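Local atomic coordinates of Lmo0325 protein (Listeria monocytogenes EGD-e, PDB entry 4RYK), a protein that probably binds DNA as a transcriptional regulator of the Rgg type, pairing a helix-turn-helix domain with a helical repeat domain related to TPR proteins. Residues 84-89 against 118-123; 225-230 against 251-256. One frame throughout, in Å; residues are numbered along the deposited sequence.

Interaction 1 of 2, residues 84-89 against 118-123; sequences IDFVEL and AILHTR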
loop_
_atom_site.group_PDB
_atom_site.type_symbol
_atom_site.label_atom_id
_atom_site.label_comp_id
_atom_site.label_asym_id
_atom_site.label_seq_id
_atom_site.Cartn_x
_atom_site.Cartn_y
_atom_site.Cartn_z
ATOM N N ILE A 84 -9.056 -11.549 2.928
ATOM C CA ILE A 84 -9.846 -10.438 3.480
ATOM C C ILE A 84 -11.051 -10.988 4.259
ATOM O O ILE A 84 -11.281 -10.624 5.416
ATOM C CB ILE A 84 -10.378 -9.548 2.354
ATOM C CG1 ILE A 84 -9.224 -8.767 1.700
ATOM C CG2 ILE A 84 -11.455 -8.606 2.882
ATOM C CD1 ILE A 84 -9.504 -8.365 0.255
ATOM N N ASP A 85 -11.810 -11.873 3.618
ATOM C CA ASP A 85 -13.022 -12.419 4.255
ATOM C C ASP A 85 -12.659 -13.202 5.472
ATOM O O ASP A 85 -13.310 -13.092 6.497
ATOM C CB ASP A 85 -13.768 -13.350 3.318
ATOM C CG ASP A 85 -14.275 -12.644 2.091
ATOM O OD1 ASP A 85 -14.418 -11.423 2.164
ATOM O OD2 ASP A 85 -14.513 -13.309 1.053
ATOM N N PHE A 86 -11.612 -14.008 5.369
ATOM C CA PHE A 86 -11.277 -14.894 6.475
ATOM C C PHE A 86 -10.840 -14.120 7.709
ATOM O O PHE A 86 -11.160 -14.459 8.856
ATOM C CB PHE A 86 -10.155 -15.854 6.053
ATOM C CG PHE A 86 -9.707 -16.766 7.150
ATOM C CD1 PHE A 86 -10.573 -17.747 7.661
ATOM C CD2 PHE A 86 -8.453 -16.625 7.719
ATOM C CE1 PHE A 86 -10.180 -18.590 8.687
ATOM C CE2 PHE A 86 -8.041 -17.469 8.738
ATOM C CZ PHE A 86 -8.903 -18.461 9.217
ATOM N N VAL A 87 -10.058 -13.089 7.467
ATOM C CA VAL A 87 -9.567 -12.240 8.536
ATOM C C VAL A 87 -10.716 -11.521 9.232
ATOM O O VAL A 87 -10.805 -11.466 10.462
ATOM C CB VAL A 87 -8.579 -11.222 7.922
ATOM C CG1 VAL A 87 -8.255 -10.084 8.879
ATOM C CG2 VAL A 87 -7.315 -11.952 7.492
ATOM N N GLU A 88 -11.616 -10.969 8.439
ATOM C CA GLU A 88 -12.796 -10.344 9.009
ATOM C C GLU A 88 -13.620 -11.326 9.849
ATOM O O GLU A 88 -13.984 -11.023 10.965
ATOM C CB GLU A 88 -13.645 -9.767 7.913
ATOM C CG GLU A 88 -14.942 -9.236 8.448
ATOM C CD GLU A 88 -15.551 -8.253 7.502
ATOM O OE1 GLU A 88 -15.291 -8.408 6.288
ATOM O OE2 GLU A 88 -16.267 -7.336 7.969
ATOM N N LEU A 89 -13.911 -12.505 9.319
ATOM C CA LEU A 89 -14.661 -13.501 10.076
ATOM C C LEU A 89 -13.923 -13.958 11.337
ATOM O O LEU A 89 -14.515 -14.042 12.408
ATOM C CB LEU A 89 -14.950 -14.691 9.181
ATOM C CG LEU A 89 -15.836 -14.424 7.967
ATOM C CD1 LEU A 89 -15.757 -15.539 6.949
ATOM C CD2 LEU A 89 -17.253 -14.257 8.438
ATOM N N ALA A 118 -8.590 -26.424 4.795
ATOM C CA ALA A 118 -8.091 -26.956 6.069
ATOM C C ALA A 118 -7.989 -25.833 7.092
ATOM O O ALA A 118 -8.304 -25.989 8.267
ATOM C CB ALA A 118 -6.753 -27.668 5.870
ATOM N N ILE A 119 -7.580 -24.657 6.645
ATOM C CA ILE A 119 -7.455 -23.530 7.574
ATOM C C ILE A 119 -8.809 -23.167 8.170
ATOM O O ILE A 119 -8.975 -23.004 9.388
ATOM C CB ILE A 119 -6.758 -22.328 6.888
ATOM C CG1 ILE A 119 -5.241 -22.592 6.867
ATOM C CG2 ILE A 119 -7.008 -21.028 7.630
ATOM C CD1 ILE A 119 -4.534 -21.751 5.859
ATOM N N LEU A 120 -9.786 -23.075 7.305
ATOM C CA LEU A 120 -11.109 -22.773 7.724
ATOM C C LEU A 120 -11.663 -23.844 8.677
ATOM O O LEU A 120 -12.269 -23.520 9.686
ATOM C CB LEU A 120 -11.991 -22.678 6.491
ATOM C CG LEU A 120 -12.189 -21.337 5.807
ATOM C CD1 LEU A 120 -12.940 -21.563 4.508
ATOM C CD2 LEU A 120 -12.997 -20.389 6.671
ATOM N N HIS A 121 -11.513 -25.121 8.318
ATOM C CA HIS A 121 -11.986 -26.179 9.182
ATOM C C HIS A 121 -11.370 -26.063 10.539
ATOM O O HIS A 121 -12.081 -26.157 11.528
ATOM C CB HIS A 121 -11.611 -27.543 8.644
ATOM C CG HIS A 121 -12.608 -28.099 7.692
ATOM N ND1 HIS A 121 -12.356 -28.233 6.341
ATOM C CD2 HIS A 121 -13.857 -28.580 7.899
ATOM C CE1 HIS A 121 -13.406 -28.775 5.751
ATOM N NE2 HIS A 121 -14.327 -28.995 6.675
ATOM N N THR A 122 -10.052 -25.873 10.616
ATOM C CA THR A 122 -9.419 -25.825 11.924
ATOM C C THR A 122 -9.942 -24.659 12.721
ATOM O O THR A 122 -10.098 -24.766 13.944
ATOM C CB THR A 122 -7.880 -25.740 11.917
ATOM O OG1 THR A 122 -7.439 -24.517 11.314
ATOM C CG2 THR A 122 -7.288 -26.890 11.161
ATOM N N ARG A 123 -10.201 -23.549 12.042
ATOM C CA ARG A 123 -10.655 -22.343 12.724
ATOM C C ARG A 123 -12.073 -22.566 13.221
ATOM O O ARG A 123 -12.426 -22.150 14.321
ATOM C CB ARG A 123 -10.540 -21.133 11.772
ATOM C CG ARG A 123 -10.881 -19.779 12.342
ATOM C CD ARG A 123 -10.150 -19.442 13.620
ATOM N NE ARG A 123 -8.769 -19.110 13.399
ATOM C CZ ARG A 123 -8.238 -17.904 13.606
ATOM N NH1 ARG A 123 -8.970 -16.883 14.054
ATOM N NH2 ARG A 123 -6.952 -17.726 13.376
#

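Interaction 2 of 2, residues 225-230 against 251-256; sequences LVLEKL and YYQGAI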
loop_
_atom_site.group_PDB
_atom_site.type_symbol
_atom_site.label_atom_id
_atom_site.label_comp_id
_atom_site.label_asym_id
_atom_site.label_seq_id
_atom_site.Cartn_x
_atom_site.Cartn_y
_atom_site.Cartn_z
ATOM N N LEU A 225 15.834 -11.778 17.891
ATOM C CA LEU A 225 16.073 -11.938 16.452
ATOM C C LEU A 225 14.909 -11.459 15.633
ATOM O O LEU A 225 15.072 -10.728 14.640
ATOM C CB LEU A 225 16.391 -13.394 16.100
ATOM C CG LEU A 225 17.736 -13.832 16.684
ATOM C CD1 LEU A 225 17.967 -15.320 16.507
ATOM C CD2 LEU A 225 18.897 -13.012 16.122
ATOM N N VAL A 226 13.714 -11.886 16.030
ATOM C CA VAL A 226 12.525 -11.544 15.280
ATOM C C VAL A 226 12.201 -10.038 15.382
ATOM O O VAL A 226 11.819 -9.420 14.396
ATOM C CB VAL A 226 11.330 -12.392 15.714
ATOM C CG1 VAL A 226 10.110 -12.000 14.917
ATOM C CG2 VAL A 226 11.611 -13.869 15.472
ATOM N N LEU A 227 12.375 -9.460 16.569
ATOM C CA LEU A 227 12.207 -8.029 16.738
ATOM C C LEU A 227 13.100 -7.250 15.786
ATOM O O LEU A 227 12.655 -6.262 15.176
ATOM C CB LEU A 227 12.488 -7.591 18.185
ATOM C CG LEU A 227 12.489 -6.079 18.456
ATOM C CD1 LEU A 227 11.157 -5.429 18.124
ATOM C CD2 LEU A 227 12.785 -5.776 19.899
ATOM N N GLU A 228 14.351 -7.671 15.643
ATOM C CA GLU A 228 15.272 -6.971 14.735
ATOM C C GLU A 228 14.699 -6.961 13.299
ATOM O O GLU A 228 14.845 -5.979 12.543
ATOM C CB GLU A 228 16.654 -7.613 14.852
ATOM C CG GLU A 228 17.704 -7.213 13.826
ATOM C CD GLU A 228 18.866 -8.250 13.686
ATOM O OE1 GLU A 228 19.168 -9.026 14.656
ATOM O OE2 GLU A 228 19.479 -8.287 12.573
ATOM N N LYS A 229 14.007 -8.030 12.919
ATOM C CA LYS A 229 13.385 -8.083 11.603
ATOM C C LYS A 229 12.195 -7.171 11.509
ATOM O O LYS A 229 11.949 -6.588 10.471
ATOM C CB LYS A 229 12.874 -9.471 11.265
ATOM C CG LYS A 229 13.959 -10.518 11.117
ATOM C CD LYS A 229 14.775 -10.359 9.848
ATOM C CE LYS A 229 16.182 -10.842 10.185
ATOM N NZ LYS A 229 16.911 -11.152 8.979
ATOM N N LEU A 230 11.412 -7.117 12.573
ATOM C CA LEU A 230 10.271 -6.213 12.618
ATOM C C LEU A 230 10.786 -4.751 12.492
ATOM O O LEU A 230 10.221 -3.961 11.761
ATOM C CB LEU A 230 9.509 -6.403 13.912
ATOM C CG LEU A 230 8.456 -5.333 14.175
ATOM C CD1 LEU A 230 7.407 -5.364 13.104
ATOM C CD2 LEU A 230 7.789 -5.573 15.504
ATOM N N TYR A 251 7.140 -0.839 21.287
ATOM C CA TYR A 251 6.506 -1.565 22.365
ATOM C C TYR A 251 7.287 -2.857 22.731
ATOM O O TYR A 251 7.655 -3.082 23.882
ATOM C CB TYR A 251 5.048 -1.922 22.041
ATOM C CG TYR A 251 4.484 -2.733 23.178
ATOM C CD1 TYR A 251 4.602 -4.111 23.192
ATOM C CD2 TYR A 251 3.890 -2.105 24.270
ATOM C CE1 TYR A 251 4.144 -4.865 24.275
ATOM C CE2 TYR A 251 3.431 -2.820 25.348
ATOM C CZ TYR A 251 3.562 -4.207 25.363
ATOM O OH TYR A 251 3.091 -4.896 26.459
ATOM N N TYR A 252 7.524 -3.712 21.754
ATOM C CA TYR A 252 8.228 -4.973 22.039
ATOM C C TYR A 252 9.694 -4.816 22.501
ATOM O O TYR A 252 10.174 -5.619 23.302
ATOM C CB TYR A 252 8.087 -5.966 20.864
ATOM C CG TYR A 252 6.676 -6.503 20.742
ATOM C CD1 TYR A 252 6.107 -7.259 21.766
ATOM C CD2 TYR A 252 5.916 -6.277 19.615
ATOM C CE1 TYR A 252 4.818 -7.756 21.668
ATOM C CE2 TYR A 252 4.608 -6.760 19.505
ATOM C CZ TYR A 252 4.061 -7.471 20.535
ATOM O OH TYR A 252 2.780 -7.953 20.440
ATOM N N GLN A 253 10.382 -3.771 22.057
ATOM C CA GLN A 253 11.757 -3.498 22.491
ATOM C C GLN A 253 11.688 -3.160 23.986
ATOM O O GLN A 253 12.536 -3.591 24.797
ATOM C CB GLN A 253 12.380 -2.361 21.682
ATOM C CG GLN A 253 13.801 -1.976 22.082
ATOM C CD GLN A 253 14.772 -3.155 22.012
ATOM O OE1 GLN A 253 15.399 -3.353 20.992
ATOM N NE2 GLN A 253 14.846 -3.975 23.072
ATOM N N GLY A 254 10.616 -2.460 24.358
ATOM C CA GLY A 254 10.370 -2.136 25.751
ATOM C C GLY A 254 10.221 -3.383 26.596
ATOM O O GLY A 254 10.861 -3.526 27.620
ATOM N N ALA A 255 9.388 -4.299 26.133
ATOM C CA ALA A 255 9.123 -5.529 26.865
ATOM C C ALA A 255 10.402 -6.358 27.023
ATOM O O ALA A 255 10.685 -6.881 28.093
ATOM C CB ALA A 255 8.065 -6.339 26.120
ATOM N N ILE A 256 11.166 -6.482 25.941
ATOM C CA ILE A 256 12.410 -7.214 25.978
ATOM C C ILE A 256 13.438 -6.582 26.908
ATOM O O ILE A 256 14.146 -7.289 27.640
ATOM C CB ILE A 256 12.975 -7.403 24.581
ATOM C CG1 ILE A 256 12.020 -8.320 23.781
ATOM C CG2 ILE A 256 14.373 -8.005 24.665
ATOM C CD1 ILE A 256 12.445 -8.585 22.357
#

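Interaction 1 of 2, residues 84-89 against 118-123
Ile119 opens the contact by setting its CG2 branch against the far end of the Phe86 ring, with Ile119 CG2 3.6 Å from Phe86 CZ and the two side chains roughly perpendicular. Leu120 follows on another part of the ring: its CB bond does not aim at helix 82-91, but the end of the side chain carries Leu120 CD2 to 3.7 Å from Phe86 CD1, the two side chains lying antiparallel alongside each other. Arg123 is the last residue to touch the ring. With CG anti to the backbone N (chi1 -176°) and the chain bent twice beyond it, Arg123 CG comes 3.9 Å from Phe86 CE1, and the guanidinium turns one face to Phe86 CZ at a steep tilt, the planes 67° apart, so this is no flat stack. The Phe86 ring itself, held out from its helix by a chi1 of 178°, spans the space between two nearly parallel helices whose local axes are 12.1 Å apart. The contact therefore rests largely on dispersion and the burial of apolar surface, to which Arg123 contributes its aliphatic CB and CG as well as a guanidinium face.

Interaction 2 of 2, residues 225-230 against 251-256
Helices 220-235 and 243-259 run nearly antiparallel here, their local axes 10.6 Å apart at an angle of 156°, and the CA atoms of Leu227 and Tyr252 face each other at 7.3 Å. Leu227 makes every close contact from its side. Its CG lies anti to the backbone N (chi1 174°), which sends the side chain on toward helix 243-259, where the two methyls meet different neighbours. Leu227 CD1 meets the root of Tyr252, 4.1 Å from Tyr252 CB, whereas the phenol ring leads off elsewhere and its OH is hydrogen-bonded to Asp212 on helix 197-216. Leu227 CD2 goes deeper, reaching 3.6 Å from Gln253 CA, so that the methyl rests on the helix backbone itself. The Gln253 side chain lies roughly perpendicular to that of Leu227, and its bend at chi2 (57°) brings Gln253 OE1 to 3.7 Å from Leu227 CD2, a van der Waals contact. One turn on from Tyr252, Ile256 brings its CD1 to within 3.7 Å of Leu227 CD2 as well. On another side of helix 243-259, Tyr251 packs against helices 263-279 and 283-300. Antiparallel packing of two consecutive helices is characteristic of the helical hairpins of TPR-like domains, consistent with the Rgg C-terminal family to which this region belongs.

In the fold
The two contacts come in series along the chain, interaction 1 closing before interaction 2 opens. Their centres lie 28 Å apart, their nearest atoms are about 15 Å from each other, and they share no helix. Interaction 1 joins helices 82-91 and 113-132; helix 95-108, between them in sequence, packs beside both segments, with Met98 against Leu89 and Arg123. Interaction 2 pairs the consecutive helices 220-235 and 243-259 much further along, in the region assigned to the TPR-like Rgg C-terminal family. Together they illustrate how an all-helical body is built from local helix-helix contacts, each centred on one large apolar residue, at separate places along the regulator.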